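Long-range contacts in succinate-semialdehyde dehydrogenase (Synechococcus sp., PDB 4ITA), which probably oxidises succinic semialdehyde to succinate with a nicotinamide dinucleotide as electron acceptor, and is seen here with NADPH bound: residues Ile125-Pro131 and Val201-Thr207; Asn151-His157 and Val181-Ile187. All coordinates share one frame; numbering follows the deposited sequence.

Contact 1. Residues Ile125-Pro131 and Val201-Thr207. With NDP (NADPH dihydro-nicotinamide-adenine-dinucleotide phosphate), chain C.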
# COMPACT_ATOMS: atom_id res chain seq x y z
N ILE A 125 -10.33 -8.53 -9.48
CA ILE A 125 -10.41 -7.41 -10.40
C ILE A 125 -9.63 -6.19 -9.88
O ILE A 125 -9.89 -5.70 -8.78
CB ILE A 125 -11.86 -6.97 -10.64
CG1 ILE A 125 -12.74 -8.12 -11.14
CG2 ILE A 125 -11.91 -5.81 -11.62
CD1 ILE A 125 -14.23 -7.77 -11.19
N LEU A 126 -8.70 -5.71 -10.70
CA LEU A 126 -7.97 -4.47 -10.45
C LEU A 126 -8.50 -3.38 -11.38
O LEU A 126 -8.60 -3.57 -12.59
CB LEU A 126 -6.48 -4.69 -10.73
CG LEU A 126 -5.54 -3.48 -10.77
CD1 LEU A 126 -5.43 -2.80 -9.40
CD2 LEU A 126 -4.15 -3.90 -11.24
N LEU A 127 -8.86 -2.24 -10.79
CA LEU A 127 -9.16 -1.04 -11.56
C LEU A 127 -7.88 -0.25 -11.78
O LEU A 127 -7.13 -0.00 -10.85
CB LEU A 127 -10.15 -0.15 -10.80
CG LEU A 127 -10.25 1.31 -11.27
CD1 LEU A 127 -10.83 1.43 -12.67
CD2 LEU A 127 -11.09 2.11 -10.29
N ALA A 128 -7.65 0.15 -13.03
CA ALA A 128 -6.57 1.06 -13.37
C ALA A 128 -7.11 2.33 -14.02
O ALA A 128 -7.89 2.26 -14.97
CB ALA A 128 -5.59 0.40 -14.28
N VAL A 129 -6.67 3.47 -13.51
CA VAL A 129 -7.00 4.77 -14.09
C VAL A 129 -5.70 5.36 -14.63
O VAL A 129 -4.72 5.51 -13.88
CB VAL A 129 -7.62 5.72 -13.04
CG1 VAL A 129 -7.83 7.11 -13.63
CG2 VAL A 129 -8.93 5.14 -12.53
N MET A 130 -5.68 5.67 -15.92
CA MET A 130 -4.44 6.01 -16.62
C MET A 130 -4.53 7.35 -17.36
O MET A 130 -5.61 7.80 -17.71
CB MET A 130 -4.06 4.89 -17.59
CG MET A 130 -3.64 3.60 -16.89
SD MET A 130 -2.04 3.66 -16.01
CE MET A 130 -2.46 2.88 -14.45
N PRO A 131 -3.37 7.99 -17.60
CA PRO A 131 -3.34 9.31 -18.24
C PRO A 131 -2.98 9.25 -19.73
O PRO A 131 -2.49 8.23 -20.23
CB PRO A 131 -2.22 10.01 -17.48
CG PRO A 131 -1.23 8.93 -17.27
CD PRO A 131 -2.06 7.66 -17.01
N VAL A 201 -14.59 -5.44 -7.26
CA VAL A 201 -13.34 -4.74 -7.52
C VAL A 201 -12.51 -4.73 -6.24
O VAL A 201 -12.99 -4.29 -5.20
CB VAL A 201 -13.61 -3.32 -8.05
CG1 VAL A 201 -12.32 -2.52 -8.17
CG2 VAL A 201 -14.31 -3.40 -9.40
N LYS A 202 -11.28 -5.25 -6.30
CA LYS A 202 -10.51 -5.53 -5.08
C LYS A 202 -9.38 -4.54 -4.79
O LYS A 202 -8.88 -4.48 -3.67
CB LYS A 202 -9.96 -6.96 -5.11
CG LYS A 202 -11.03 -8.04 -5.27
CD LYS A 202 -12.14 -7.95 -4.21
CE LYS A 202 -13.09 -9.13 -4.35
NZ LYS A 202 -14.28 -9.03 -3.47
N ALA A 203 -9.00 -3.76 -5.80
CA ALA A 203 -7.84 -2.89 -5.68
C ALA A 203 -7.90 -1.87 -6.79
O ALA A 203 -8.58 -2.07 -7.79
CB ALA A 203 -6.57 -3.71 -5.78
N ALA A 204 -7.17 -0.77 -6.63
CA ALA A 204 -7.14 0.26 -7.66
C ALA A 204 -5.79 0.92 -7.75
O ALA A 204 -5.11 1.15 -6.74
CB ALA A 204 -8.22 1.29 -7.41
N THR A 205 -5.39 1.24 -8.98
CA THR A 205 -4.14 1.92 -9.24
C THR A 205 -4.42 3.13 -10.14
O THR A 205 -5.27 3.07 -11.04
CB THR A 205 -3.11 0.95 -9.87
OG1 THR A 205 -1.83 1.58 -9.93
CG2 THR A 205 -3.53 0.48 -11.25
N LEU A 206 -3.75 4.24 -9.86
CA LEU A 206 -3.92 5.43 -10.68
C LEU A 206 -2.58 6.07 -10.97
O LEU A 206 -1.74 6.24 -10.08
CB LEU A 206 -4.85 6.44 -9.99
CG LEU A 206 -5.16 7.73 -10.77
CD1 LEU A 206 -6.58 8.21 -10.48
CD2 LEU A 206 -4.18 8.87 -10.45
N THR A 207 -2.40 6.42 -12.24
CA THR A 207 -1.31 7.29 -12.68
C THR A 207 -1.96 8.56 -13.21
O THR A 207 -2.87 8.50 -14.04
CB THR A 207 -0.47 6.60 -13.77
OG1 THR A 207 0.09 5.39 -13.22
CG2 THR A 207 0.65 7.51 -14.25
PA NDP C . -5.50 13.81 -14.78
O1A NDP C . -5.29 13.44 -13.34
O2A NDP C . -6.38 14.97 -15.13
O5B NDP C . -6.08 12.53 -15.54
C5B NDP C . -5.50 11.23 -15.41
C4B NDP C . -6.58 10.15 -15.40
O4B NDP C . -7.39 10.32 -14.23
C3B NDP C . -7.55 10.25 -16.57
O3B NDP C . -8.02 8.93 -16.89
C2B NDP C . -8.69 11.06 -16.00
O2B NDP C . -9.93 10.85 -16.66
C1B NDP C . -8.76 10.47 -14.62
N9A NDP C . -9.38 11.32 -13.60
C8A NDP C . -9.28 12.66 -13.45
N7A NDP C . -9.97 13.06 -12.35
C5A NDP C . -10.49 11.96 -11.78
C6A NDP C . -11.33 11.65 -10.61
N6A NDP C . -11.74 12.64 -9.80
N1A NDP C . -11.64 10.36 -10.39
C2A NDP C . -11.23 9.36 -11.19
N3A NDP C . -10.47 9.57 -12.28
C4A NDP C . -10.09 10.82 -12.60
O3 NDP C . -3.98 13.96 -15.35
PN NDP C . -3.31 14.91 -16.48
O1N NDP C . -3.84 16.32 -16.42
O2N NDP C . -3.33 14.14 -17.77
O5D NDP C . -1.79 14.95 -15.96
C5D NDP C . -0.99 13.77 -15.95
C4D NDP C . -0.33 13.62 -14.59
O4D NDP C . 0.13 12.26 -14.43
C3D NDP C . 0.90 14.49 -14.43
O3D NDP C . 0.92 15.08 -13.12
C2D NDP C . 2.02 13.50 -14.64
O2D NDP C . 3.23 13.97 -14.05
C1D NDP C . 1.48 12.27 -13.94
N1N NDP C . 2.22 11.07 -14.38
C2N NDP C . 2.66 10.19 -13.47
C3N NDP C . 3.73 9.34 -13.79
C7N NDP C . 4.23 8.32 -12.82
O7N NDP C . 4.44 7.18 -13.23
N7N NDP C . 4.44 8.66 -11.55
C4N NDP C . 4.42 9.44 -15.13
C5N NDP C . 3.52 10.05 -16.10
C6N NDP C . 2.46 10.85 -15.68
P2B NDP C . -10.51 11.90 -17.73
O1X NDP C . -11.82 11.26 -18.12
O2X NDP C . -10.69 13.21 -16.99
O3X NDP C . -9.55 11.99 -18.87
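V129 and L206 meet on the face of the sheet that also carries L127 and A204, their side chains crossing at a slant. CG1 of V129, set anti to its own backbone N (chi1 175°), lies 3.6 Å from L206 CD1 and is also 3.3 Å from the ribose oxygen O4B of NADPH. Further back CD2 of L127 reaches the methyl of A204, while V195 and I196 of helix 192-197 pack on the same leucine. The other face carries A128 and T205. The methyl CB of A128 sits 3.7 Å from T205 CG2, and F142 of helix 137-149 packs on A128; beside them CD1 of L126 extends over the backbone of A203 to within 3.6 Å of its O. The pairing is that of adjacent parallel strands in the Rossmann-fold sheet of an aldehyde dehydrogenase, laced by nearly straight bonds such as K202 N to I125 O at 2.9 Å, with an angle of 171° at the hydrogen. Past the last rung the strand 125-129 gives way to loop. There the chain of M130, bent at chi2 and chi3, passes slantwise over T207, with SD and CE near its OG1, which has a weak hydrogen bond to R141, and the ring of P131 lies across the same threonine, its CD 3.2 Å from T207 O. With CG2 opposite the backbone N and OG1 beside it (chi1 -61°), T207 turns its methyl to the nicotinamide ring, 3.4 Å from C2N of NADPH. The adenosine ribose hydroxyl O3B donates a hydrogen bond of 2.8 Å to M130 O.

Contact 2. Residues Asn151-His157 and Val181-Ile187. With NDP (NADPH dihydro-nicotinamide-adenine-dinucleotide phosphate), chain C; EDO (1,2-ethanediol), chain E; EDO (1,2-ethanediol), chain F.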
# COMPACT_ATOMS: atom_id res chain seq x y z
N ASN A 151 -4.44 -11.73 -11.88
CA ASN A 151 -5.51 -10.75 -11.72
C ASN A 151 -6.22 -10.52 -13.06
O ASN A 151 -5.70 -10.87 -14.12
CB ASN A 151 -4.94 -9.40 -11.26
CG ASN A 151 -4.56 -9.38 -9.79
OD1 ASN A 151 -5.19 -10.00 -8.94
ND2 ASN A 151 -3.52 -8.61 -9.47
N VAL A 152 -7.42 -9.95 -13.00
CA VAL A 152 -8.02 -9.38 -14.20
C VAL A 152 -8.09 -7.87 -14.00
O VAL A 152 -7.95 -7.37 -12.88
CB VAL A 152 -9.40 -9.99 -14.54
CG1 VAL A 152 -9.27 -11.49 -14.71
CG2 VAL A 152 -10.43 -9.64 -13.47
N ALA A 153 -8.28 -7.13 -15.09
CA ALA A 153 -8.20 -5.69 -15.01
C ALA A 153 -9.28 -4.99 -15.81
O ALA A 153 -9.68 -5.44 -16.88
CB ALA A 153 -6.84 -5.21 -15.47
N VAL A 154 -9.75 -3.88 -15.26
CA VAL A 154 -10.59 -2.94 -16.00
C VAL A 154 -9.84 -1.62 -16.06
O VAL A 154 -9.30 -1.15 -15.06
CB VAL A 154 -12.02 -2.79 -15.40
CG1 VAL A 154 -12.79 -4.10 -15.55
CG2 VAL A 154 -11.97 -2.37 -13.92
N LEU A 155 -9.78 -1.06 -17.26
CA LEU A 155 -9.04 0.17 -17.51
C LEU A 155 -9.97 1.34 -17.76
O LEU A 155 -10.81 1.28 -18.66
CB LEU A 155 -8.15 -0.00 -18.75
CG LEU A 155 -7.54 1.26 -19.35
CD1 LEU A 155 -6.52 1.91 -18.43
CD2 LEU A 155 -6.92 0.96 -20.72
N LYS A 156 -9.82 2.40 -16.98
CA LYS A 156 -10.41 3.69 -17.31
C LYS A 156 -9.27 4.57 -17.79
O LYS A 156 -8.46 5.06 -17.00
CB LYS A 156 -11.14 4.31 -16.11
CG LYS A 156 -11.82 5.65 -16.41
CD LYS A 156 -10.98 6.87 -15.98
CE LYS A 156 -11.69 8.19 -16.29
NZ LYS A 156 -11.73 8.50 -17.76
N HIS A 157 -9.18 4.73 -19.10
CA HIS A 157 -8.14 5.56 -19.70
C HIS A 157 -8.63 7.00 -19.76
O HIS A 157 -9.80 7.30 -19.51
CB HIS A 157 -7.77 5.03 -21.09
CG HIS A 157 -6.31 5.14 -21.41
ND1 HIS A 157 -5.51 6.13 -20.90
CD2 HIS A 157 -5.51 4.36 -22.19
CE1 HIS A 157 -4.27 5.97 -21.35
NE2 HIS A 157 -4.25 4.90 -22.13
N VAL A 181 -10.68 -10.84 -19.13
CA VAL A 181 -9.43 -10.72 -18.40
C VAL A 181 -8.91 -9.28 -18.42
O VAL A 181 -8.33 -8.81 -17.45
CB VAL A 181 -8.39 -11.74 -18.91
CG1 VAL A 181 -6.99 -11.43 -18.38
CG2 VAL A 181 -8.82 -13.15 -18.52
N PHE A 182 -9.12 -8.59 -19.54
CA PHE A 182 -8.79 -7.17 -19.63
C PHE A 182 -9.92 -6.48 -20.37
O PHE A 182 -10.29 -6.89 -21.47
CB PHE A 182 -7.46 -6.94 -20.38
CG PHE A 182 -7.03 -5.50 -20.40
CD1 PHE A 182 -7.60 -4.60 -21.31
CD2 PHE A 182 -6.07 -5.05 -19.53
CE1 PHE A 182 -7.20 -3.26 -21.32
CE2 PHE A 182 -5.67 -3.71 -19.53
CZ PHE A 182 -6.24 -2.82 -20.43
N GLN A 183 -10.45 -5.41 -19.79
CA GLN A 183 -11.51 -4.67 -20.45
C GLN A 183 -11.28 -3.18 -20.34
O GLN A 183 -11.08 -2.65 -19.25
CB GLN A 183 -12.89 -5.00 -19.86
CG GLN A 183 -13.34 -6.44 -20.08
CD GLN A 183 -14.68 -6.72 -19.41
OE1 GLN A 183 -15.74 -6.65 -20.05
NE2 GLN A 183 -14.64 -7.00 -18.12
N THR A 184 -11.33 -2.51 -21.48
CA THR A 184 -11.33 -1.06 -21.54
C THR A 184 -12.73 -0.52 -21.27
O THR A 184 -13.70 -0.94 -21.91
CB THR A 184 -10.84 -0.61 -22.90
OG1 THR A 184 -9.43 -0.82 -22.96
CG2 THR A 184 -11.15 0.87 -23.15
N LEU A 185 -12.82 0.39 -20.31
CA LEU A 185 -14.08 1.06 -19.99
C LEU A 185 -14.05 2.46 -20.57
O LEU A 185 -13.29 3.31 -20.10
CB LEU A 185 -14.30 1.13 -18.48
CG LEU A 185 -14.16 -0.18 -17.69
CD1 LEU A 185 -14.43 0.08 -16.22
CD2 LEU A 185 -15.11 -1.25 -18.22
N LEU A 186 -14.88 2.70 -21.57
CA LEU A 186 -15.03 4.05 -22.12
C LEU A 186 -15.95 4.83 -21.19
O LEU A 186 -17.16 4.89 -21.41
CB LEU A 186 -15.57 4.02 -23.55
CG LEU A 186 -14.63 3.39 -24.59
CD1 LEU A 186 -15.24 3.54 -25.99
CD2 LEU A 186 -13.23 3.99 -24.53
N ILE A 187 -15.37 5.38 -20.13
CA ILE A 187 -16.13 6.08 -19.11
C ILE A 187 -15.40 7.33 -18.66
O ILE A 187 -14.17 7.42 -18.79
CB ILE A 187 -16.42 5.19 -17.87
CG1 ILE A 187 -15.13 4.78 -17.15
CG2 ILE A 187 -17.26 3.97 -18.27
CD1 ILE A 187 -15.36 3.97 -15.87
PA NDP C . -5.50 13.81 -14.78
O1A NDP C . -5.29 13.44 -13.34
O2A NDP C . -6.38 14.97 -15.13
O5B NDP C . -6.08 12.53 -15.54
C5B NDP C . -5.50 11.23 -15.41
C4B NDP C . -6.58 10.15 -15.40
O4B NDP C . -7.39 10.32 -14.23
C3B NDP C . -7.55 10.25 -16.57
O3B NDP C . -8.02 8.93 -16.89
C2B NDP C . -8.69 11.06 -16.00
O2B NDP C . -9.93 10.85 -16.66
C1B NDP C . -8.76 10.47 -14.62
N9A NDP C . -9.38 11.32 -13.60
C8A NDP C . -9.28 12.66 -13.45
N7A NDP C . -9.97 13.06 -12.35
C5A NDP C . -10.49 11.96 -11.78
C6A NDP C . -11.33 11.65 -10.61
N6A NDP C . -11.74 12.64 -9.80
N1A NDP C . -11.64 10.36 -10.39
C2A NDP C . -11.23 9.36 -11.19
N3A NDP C . -10.47 9.57 -12.28
C4A NDP C . -10.09 10.82 -12.60
O3 NDP C . -3.98 13.96 -15.35
PN NDP C . -3.31 14.91 -16.48
O1N NDP C . -3.84 16.32 -16.42
O2N NDP C . -3.33 14.14 -17.77
O5D NDP C . -1.79 14.95 -15.96
C5D NDP C . -0.99 13.77 -15.95
C4D NDP C . -0.33 13.62 -14.59
O4D NDP C . 0.13 12.26 -14.43
C3D NDP C . 0.90 14.49 -14.43
O3D NDP C . 0.92 15.08 -13.12
C2D NDP C . 2.02 13.50 -14.64
O2D NDP C . 3.23 13.97 -14.05
C1D NDP C . 1.48 12.27 -13.94
N1N NDP C . 2.22 11.07 -14.38
C2N NDP C . 2.66 10.19 -13.47
C3N NDP C . 3.73 9.34 -13.79
C7N NDP C . 4.23 8.32 -12.82
O7N NDP C . 4.44 7.18 -13.23
N7N NDP C . 4.44 8.66 -11.55
C4N NDP C . 4.42 9.44 -15.13
C5N NDP C . 3.52 10.05 -16.10
C6N NDP C . 2.46 10.85 -15.68
P2B NDP C . -10.51 11.90 -17.73
O1X NDP C . -11.82 11.26 -18.12
O2X NDP C . -10.69 13.21 -16.99
O3X NDP C . -9.55 11.99 -18.87
C1 EDO E . -9.26 -8.64 -24.12
O1 EDO E . -10.47 -9.20 -24.63
C2 EDO E . -8.53 -9.67 -23.26
O2 EDO E . -9.33 -10.06 -22.14
C1 EDO F . -0.15 -7.48 -10.29
O1 EDO F . -1.35 -6.69 -10.40
C2 EDO F . 0.28 -7.63 -8.84
O2 EDO F . 0.79 -6.35 -8.42
O HOH W 1 -11.93 -7.16 -17.02
O HOH W 2 -10.87 3.95 -21.31
O HOH W 3 -12.38 7.01 -21.06
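The phenyl ring of F182 meets A153 and L155 obliquely, its CD2 4.1 Å from A153 CB and its CZ 3.8 Å from L155 CB. With CG anti to the backbone N (chi1 -176°), the ring leans back over the neighbouring strand, and V168 and L172 of helix 162-175 together with F142 of helix 137-149 pack on it. The two segments hold the parallel strands of a beta-alpha-beta unit in the Rossmann-type domain, connected through helix 162-175. L155 also runs alongside T184, whose OG1 is hydrogen-bonded to A165 O of that helix. On the opposite face V154 CB touches L185 CD1, the two side chains crossing at an angle, and K156 follows. The aliphatic part of this lysine lies against I187, CG to CG1 at 3.5 Å, and bends at chi2 and chi4 direct its amino group to the end of the sheet. There K156 NZ gives bonds of 2.9 Å to I187 O and 2.8 Å to O1X of the cofactor's 2'-phosphate; it is also bonded to H157 O, with a weaker bond to O2B of NADPH. A water donates to the same two carbonyls. Cut back to an alanine, this position would probably leave the 2'-phosphate without its lysine donor and both carbonyls without the amino group's bonds, with a gap beside I187. The geometry is consistent with a part for K156 in recognising NADP(H). Further back, the flat amide of Q183 bonds K30 O directly through NE2 and reaches A153 O across the contact through a water, which accepts from NE2 at 2.9 Å and donates to A153 O at 2.8 Å.

How the contacts relate
Contact 2 is nested within the chain loop that contact 1 closes, and the two lie in one sheet, their centres about 8 Å apart. They are joined through the neighbouring strands 115-129 and 152-156, where probable hydrogen bonds run from L126 N to V152 O and from K156 N to A128 O, both 2.8 Å. The four strands thus stand in the order 182-185, 152-156, 115-129, 201-207, all parallel. NADPH lies at the C-terminal ends of the last three, while 181-187 acts through I187 O on K156. Both contacts meet at the adenosine ribose, where H157 C lies 3.5 Å from O3B, the hydroxyl bonded to M130 O. Nearby P131 O is 3.1 Å from H157 CE1.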